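Long-range contacts in general Secretion Pathway Protein (Vibrio vulnificus, PDB 4G54), which probably serves the type II secretion system in the periplasm as part of the EpsAB fusion protein, with a domain likely to bind peptidoglycan: residues A[71-76]-A[97-102]; A[90-95]-A[104-109]. All blocks are in the same frame, centred on the assembly; numbering follows the deposited sequence.

Contact 1. Residues A[71-76]-A[97-102]; sequences ELQQTP and VDPERV
A largely apolar surface contact sets V97, at the end of strand 88-97, against L72, Q73 and T75 on and just after helix 69-73. V97 and Q73 carry the contact about equally. In V97 a chi1 of 52° sets CG1 between the backbone N and the carbonyl carbon, turned to the end of the helix, 3.6 Å from L72 O, an oxygen that also accepts the backbone N-H of T75. CG2 of V97 lies 3.9 Å from CG of Q73, whose extended chain crosses it at about a right angle and carries on to the ring of P99. More loosely, T75 CG2 approaches V97 CG1 (4.2 Å). The polar link is a water that donates to both Q73 O (2.6 Å) and V97 O (2.9 Å). Beyond V97 comes the turn of the antiparallel beta hairpin 88-97/101-105: D98 OD1 accepts from E100 N at 2.8 Å, an Asx turn, and from R101 N at 3.0 Å, which adds the Asx motif, the two donors coming from opposite faces of the carboxylate. D98 OD2 lies over the centre of the R101 guanidinium, a long, purely electrostatic pairing. R101 also forms a salt bridge with E96.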
loop_
_atom_site.group_PDB
_atom_site.type_symbol
_atom_site.label_atom_id
_atom_site.label_comp_id
_atom_site.label_asym_id
_atom_site.label_seq_id
_atom_site.Cartn_x
_atom_site.Cartn_y
_atom_site.Cartn_z
ATOM N N GLU A 71 -5.322 6.135 -13.389
ATOM C CA GLU A 71 -4.609 6.163 -12.089
ATOM C C GLU A 71 -4.670 4.790 -11.399
ATOM O O GLU A 71 -3.642 4.334 -10.837
ATOM C CB GLU A 71 -5.168 7.260 -11.188
ATOM C CG GLU A 71 -4.849 8.649 -11.665
ATOM C CD GLU A 71 -5.703 9.753 -11.032
ATOM O OE1 GLU A 71 -6.823 9.505 -10.524
ATOM O OE2 GLU A 71 -5.219 10.924 -11.055
ATOM N N LEU A 72 -5.798 4.085 -11.482
ATOM C CA LEU A 72 -5.934 2.839 -10.803
ATOM C C LEU A 72 -4.911 1.867 -11.404
ATOM O O LEU A 72 -4.248 1.109 -10.697
ATOM C CB LEU A 72 -7.377 2.316 -11.034
ATOM C CG LEU A 72 -7.656 1.034 -10.219
ATOM C CD1 LEU A 72 -7.720 1.465 -8.732
ATOM C CD2 LEU A 72 -8.980 0.425 -10.600
ATOM N N GLN A 73 -4.715 1.914 -12.704
ATOM C CA GLN A 73 -3.747 1.012 -13.332
ATOM C C GLN A 73 -2.339 1.210 -12.846
ATOM O O GLN A 73 -1.545 0.232 -12.969
ATOM C CB GLN A 73 -3.741 1.212 -14.865
ATOM C CG GLN A 73 -5.001 0.613 -15.498
ATOM C CD GLN A 73 -5.097 1.035 -16.969
ATOM O OE1 GLN A 73 -5.861 1.981 -17.374
ATOM N NE2 GLN A 73 -4.304 0.366 -17.781
ATOM N N GLN A 74 -2.003 2.388 -12.292
ATOM C CA GLN A 74 -0.641 2.664 -11.846
ATOM C C GLN A 74 -0.425 2.281 -10.402
ATOM O O GLN A 74 0.639 2.579 -9.844
ATOM C CB GLN A 74 -0.359 4.170 -12.002
ATOM C CG GLN A 74 -0.611 4.734 -13.396
ATOM C CD GLN A 74 0.419 4.306 -14.390
ATOM O OE1 GLN A 74 0.975 3.188 -14.319
ATOM N NE2 GLN A 74 0.702 5.193 -15.358
ATOM N N THR A 75 -1.450 1.712 -9.777
ATOM C CA THR A 75 -1.236 1.480 -8.283
ATOM C C THR A 75 -0.054 0.571 -8.007
ATOM O O THR A 75 0.032 -0.520 -8.620
ATOM C CB THR A 75 -2.495 0.993 -7.583
ATOM O OG1 THR A 75 -2.280 1.011 -6.161
ATOM C CG2 THR A 75 -2.927 -0.383 -8.011
ATOM N N PRO A 76 0.744 1.009 -7.034
ATOM C CA PRO A 76 1.950 0.185 -6.732
ATOM C C PRO A 76 1.630 -0.964 -5.743
ATOM O O PRO A 76 2.551 -1.800 -5.458
ATOM C CB PRO A 76 2.923 1.215 -6.097
ATOM C CG PRO A 76 2.003 2.206 -5.465
ATOM C CD PRO A 76 0.840 2.360 -6.410
ATOM N N VAL A 97 -3.924 -5.418 -11.587
ATOM C CA VAL A 97 -4.658 -4.678 -12.614
ATOM C C VAL A 97 -3.794 -4.554 -13.840
ATOM O O VAL A 97 -2.560 -4.348 -13.735
ATOM C CB VAL A 97 -5.069 -3.263 -12.119
ATOM C CG1 VAL A 97 -3.847 -2.413 -11.533
ATOM C CG2 VAL A 97 -5.771 -2.486 -13.272
ATOM N N ASP A 98 -4.431 -4.700 -15.008
ATOM C CA ASP A 98 -3.737 -4.416 -16.300
ATOM C C ASP A 98 -4.781 -3.747 -17.216
ATOM O O ASP A 98 -5.909 -3.555 -16.764
ATOM C CB ASP A 98 -3.023 -5.651 -16.870
ATOM C CG ASP A 98 -3.965 -6.711 -17.428
ATOM O OD1 ASP A 98 -5.093 -6.377 -17.867
ATOM O OD2 ASP A 98 -3.535 -7.899 -17.527
ATOM N N PRO A 99 -4.415 -3.298 -18.428
ATOM C CA PRO A 99 -5.442 -2.611 -19.265
ATOM C C PRO A 99 -6.690 -3.392 -19.590
ATOM O O PRO A 99 -7.714 -2.770 -19.944
ATOM C CB PRO A 99 -4.688 -2.352 -20.577
ATOM C CG PRO A 99 -3.294 -2.157 -20.077
ATOM C CD PRO A 99 -3.070 -3.145 -19.007
ATOM N N GLU A 100 -6.621 -4.712 -19.459
ATOM C CA GLU A 100 -7.758 -5.516 -19.866
ATOM C C GLU A 100 -8.628 -6.109 -18.732
ATOM O O GLU A 100 -9.815 -6.437 -18.974
ATOM C CB GLU A 100 -7.254 -6.650 -20.789
ATOM C CG GLU A 100 -6.723 -6.176 -22.175
ATOM C CD GLU A 100 -6.185 -7.357 -22.986
ATOM O OE1 GLU A 100 -5.802 -8.373 -22.362
ATOM O OE2 GLU A 100 -6.159 -7.303 -24.230
ATOM N N ARG A 101 -8.051 -6.285 -17.544
ATOM C CA ARG A 101 -8.705 -7.091 -16.493
ATOM C C ARG A 101 -8.202 -6.670 -15.132
ATOM O O ARG A 101 -7.069 -6.180 -15.021
ATOM C CB ARG A 101 -8.379 -8.614 -16.618
ATOM C CG ARG A 101 -6.895 -8.998 -16.271
ATOM C CD ARG A 101 -6.446 -9.039 -14.704
ATOM N NE ARG A 101 -5.166 -8.315 -14.335
ATOM C CZ ARG A 101 -3.945 -8.886 -14.265
ATOM N NH1 ARG A 101 -3.806 -10.200 -14.508
ATOM N NH2 ARG A 101 -2.843 -8.166 -13.930
ATOM N N VAL A 102 -9.018 -6.854 -14.114
ATOM C CA VAL A 102 -8.526 -6.665 -12.734
ATOM C C VAL A 102 -8.823 -7.981 -12.017
ATOM O O VAL A 102 -9.719 -8.751 -12.394
ATOM C CB VAL A 102 -9.228 -5.541 -12.028
ATOM C CG1 VAL A 102 -8.799 -4.162 -12.640
ATOM C CG2 VAL A 102 -10.820 -5.700 -12.029
HETATM O O HOH W 1 -1.530 -1.776 -14.678
#

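Contact 2. Residues A[90-95]-A[104-109]; sequences AYVVLL and LLTGEQ
T106, whose CG2 methyl meets V92, has its OG1 gripped by two backbone N-H groups: E108 N at 3.1 Å and Q109 N at 2.9 Å. The bond from E108 N makes an ST turn, extended to an ST motif by Q109 N, and it bends the chain from strand 101-105 toward strand 110-114 just where the antiparallel hairpin 88-97/101-105 stops pairing. The turn is closed further by a backbone bond from T106 N to Q109 O, while R26 and Y226 hold T106 O and G107 N from outside. Within the hairpin, V93 and L105 form a hydrogen-bonded pair. L105 N reaches V93 O at 2.8 Å, in the carbonyl plane and nearly straight (164° at the hydrogen), and V93 N returns a bond of 2.9 Å to L105 O. V93 O also receives a CA-H contact from L104, whose CA is 3.2 Å away. L94 and L104 follow as a non-hydrogen-bonded pair.

Two apolar layers result. On one face V92, L94 and L104 pack together: L94 CD1 meets L104 CD2 at 3.9 Å, and V92 crosses L104 at about a right angle. F113 of strand 110-114 adds to this layer. On the other face V93, L95 and L105 lie beneath L40 of helix 30-40, with Y226 also against L105; CB of L95 rests on CD1 of L105. CG2 of V92, anti to the backbone N, lies 3.8 Å from L104 CB and comes against the carbonyl oxygen of L105, with 3.3 Å between V92 CG2 and L105 O.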
loop_
_atom_site.group_PDB
_atom_site.type_symbol
_atom_site.label_atom_id
_atom_site.label_comp_id
_atom_site.label_asym_id
_atom_site.label_seq_id
_atom_site.Cartn_x
_atom_site.Cartn_y
_atom_site.Cartn_z
ATOM N N ALA A 90 -20.617 -1.762 -1.699
ATOM C CA ALA A 90 -19.889 -2.974 -1.364
ATOM C C ALA A 90 -18.438 -2.710 -1.627
ATOM O O ALA A 90 -18.057 -1.641 -2.191
ATOM C CB ALA A 90 -20.341 -4.169 -2.189
ATOM N N TYR A 91 -17.585 -3.587 -1.121
ATOM C CA TYR A 91 -16.139 -3.264 -1.066
ATOM C C TYR A 91 -15.409 -4.540 -1.506
ATOM O O TYR A 91 -15.745 -5.604 -1.064
ATOM C CB TYR A 91 -15.726 -2.922 0.399
ATOM C CG TYR A 91 -16.395 -1.652 0.854
ATOM C CD1 TYR A 91 -17.675 -1.673 1.454
ATOM C CD2 TYR A 91 -15.766 -0.410 0.614
ATOM C CE1 TYR A 91 -18.298 -0.496 1.797
ATOM C CE2 TYR A 91 -16.379 0.818 0.989
ATOM C CZ TYR A 91 -17.656 0.757 1.597
ATOM O OH TYR A 91 -18.317 1.883 1.985
ATOM N N VAL A 92 -14.413 -4.400 -2.384
ATOM C CA VAL A 92 -13.678 -5.574 -2.873
ATOM C C VAL A 92 -12.185 -5.204 -2.975
ATOM O O VAL A 92 -11.845 -4.045 -3.178
ATOM C CB VAL A 92 -14.263 -6.045 -4.250
ATOM C CG1 VAL A 92 -13.977 -5.032 -5.397
ATOM C CG2 VAL A 92 -13.770 -7.379 -4.578
ATOM N N VAL A 93 -11.312 -6.158 -2.679
ATOM C CA VAL A 93 -9.886 -5.906 -2.792
ATOM C C VAL A 93 -9.436 -6.027 -4.209
ATOM O O VAL A 93 -9.701 -7.039 -4.878
ATOM C CB VAL A 93 -9.060 -6.821 -1.847
ATOM C CG1 VAL A 93 -7.562 -6.722 -2.172
ATOM C CG2 VAL A 93 -9.360 -6.423 -0.377
ATOM N N LEU A 94 -8.726 -4.991 -4.694
ATOM C CA LEU A 94 -8.050 -5.099 -6.010
ATOM C C LEU A 94 -6.664 -5.609 -5.723
ATOM O O LEU A 94 -5.851 -4.957 -5.049
ATOM C CB LEU A 94 -7.972 -3.689 -6.668
ATOM C CG LEU A 94 -7.135 -3.626 -7.961
ATOM C CD1 LEU A 94 -7.828 -4.324 -9.051
ATOM C CD2 LEU A 94 -6.946 -2.139 -8.348
ATOM N N LEU A 95 -6.340 -6.789 -6.287
ATOM C CA LEU A 95 -5.033 -7.387 -6.089
ATOM C C LEU A 95 -4.132 -7.010 -7.199
ATOM O O LEU A 95 -2.936 -6.726 -6.918
ATOM C CB LEU A 95 -5.168 -8.972 -6.000
ATOM C CG LEU A 95 -3.888 -9.777 -5.914
ATOM C CD1 LEU A 95 -3.199 -9.538 -4.569
ATOM C CD2 LEU A 95 -4.287 -11.285 -6.055
ATOM N N LEU A 104 -9.797 -9.449 -8.452
ATOM C CA LEU A 104 -10.520 -8.980 -7.249
ATOM C C LEU A 104 -10.577 -10.091 -6.198
ATOM O O LEU A 104 -10.752 -11.270 -6.532
ATOM C CB LEU A 104 -11.924 -8.563 -7.645
ATOM C CG LEU A 104 -11.991 -7.478 -8.734
ATOM C CD1 LEU A 104 -13.479 -7.173 -8.943
ATOM C CD2 LEU A 104 -11.186 -6.257 -8.283
ATOM N N LEU A 105 -10.475 -9.704 -4.938
ATOM C CA LEU A 105 -10.646 -10.622 -3.766
ATOM C C LEU A 105 -11.834 -10.170 -2.935
ATOM O O LEU A 105 -11.877 -9.039 -2.488
ATOM C CB LEU A 105 -9.364 -10.669 -2.935
ATOM C CG LEU A 105 -8.075 -10.936 -3.690
ATOM C CD1 LEU A 105 -6.855 -10.841 -2.719
ATOM C CD2 LEU A 105 -8.071 -12.358 -4.253
ATOM N N THR A 106 -12.800 -11.075 -2.707
ATOM C CA THR A 106 -14.095 -10.702 -2.126
ATOM C C THR A 106 -14.184 -11.089 -0.666
ATOM O O THR A 106 -15.189 -10.812 -0.011
ATOM C CB THR A 106 -15.287 -11.377 -2.860
ATOM O OG1 THR A 106 -15.236 -12.805 -2.501
ATOM C CG2 THR A 106 -15.250 -11.237 -4.357
ATOM N N GLY A 107 -13.155 -11.711 -0.095
ATOM C CA GLY A 107 -13.264 -12.317 1.244
ATOM C C GLY A 107 -13.628 -13.833 1.174
ATOM O O GLY A 107 -13.420 -14.585 2.115
ATOM N N GLU A 108 -14.113 -14.231 0.002
ATOM C CA GLU A 108 -14.439 -15.648 -0.268
ATOM C C GLU A 108 -13.933 -16.182 -1.570
ATOM O O GLU A 108 -13.666 -17.383 -1.661
ATOM C CB GLU A 108 -15.945 -15.853 -0.159
ATOM C CG GLU A 108 -16.281 -15.929 1.372
ATOM C CD GLU A 108 -15.497 -16.998 2.227
ATOM O OE1 GLU A 108 -14.974 -16.633 3.342
ATOM O OE2 GLU A 108 -15.424 -18.189 1.806
ATOM N N GLN A 109 -13.885 -15.355 -2.583
ATOM C CA GLN A 109 -13.492 -15.787 -3.911
ATOM C C GLN A 109 -12.452 -14.877 -4.543
ATOM O O GLN A 109 -12.447 -13.673 -4.302
ATOM C CB GLN A 109 -14.724 -15.771 -4.851
ATOM C CG GLN A 109 -15.805 -16.722 -4.396
ATOM C CD GLN A 109 -17.008 -16.613 -5.325
ATOM O OE1 GLN A 109 -16.914 -16.868 -6.534
ATOM N NE2 GLN A 109 -18.139 -16.239 -4.755
#

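Both contacts use the hairpin of strands 88-97 and 101-105, contact 1 at its turn and contact 2 farther along, toward the open end, with centres about 15 Å apart. L94 joins them: its CD1 is 3.5 Å from V102 CB, and its CD2 is 3.7 Å from CD1 of L72, which also packs on L79 and L81 of strand 79-85. Helix 69-73 thus lies on the sheet face carrying L94, where W69 touches V97 and V102, whereas helix 30-40 covers the face of V93 and L105. All four segments belong to the GspA peptidase C39-like domain.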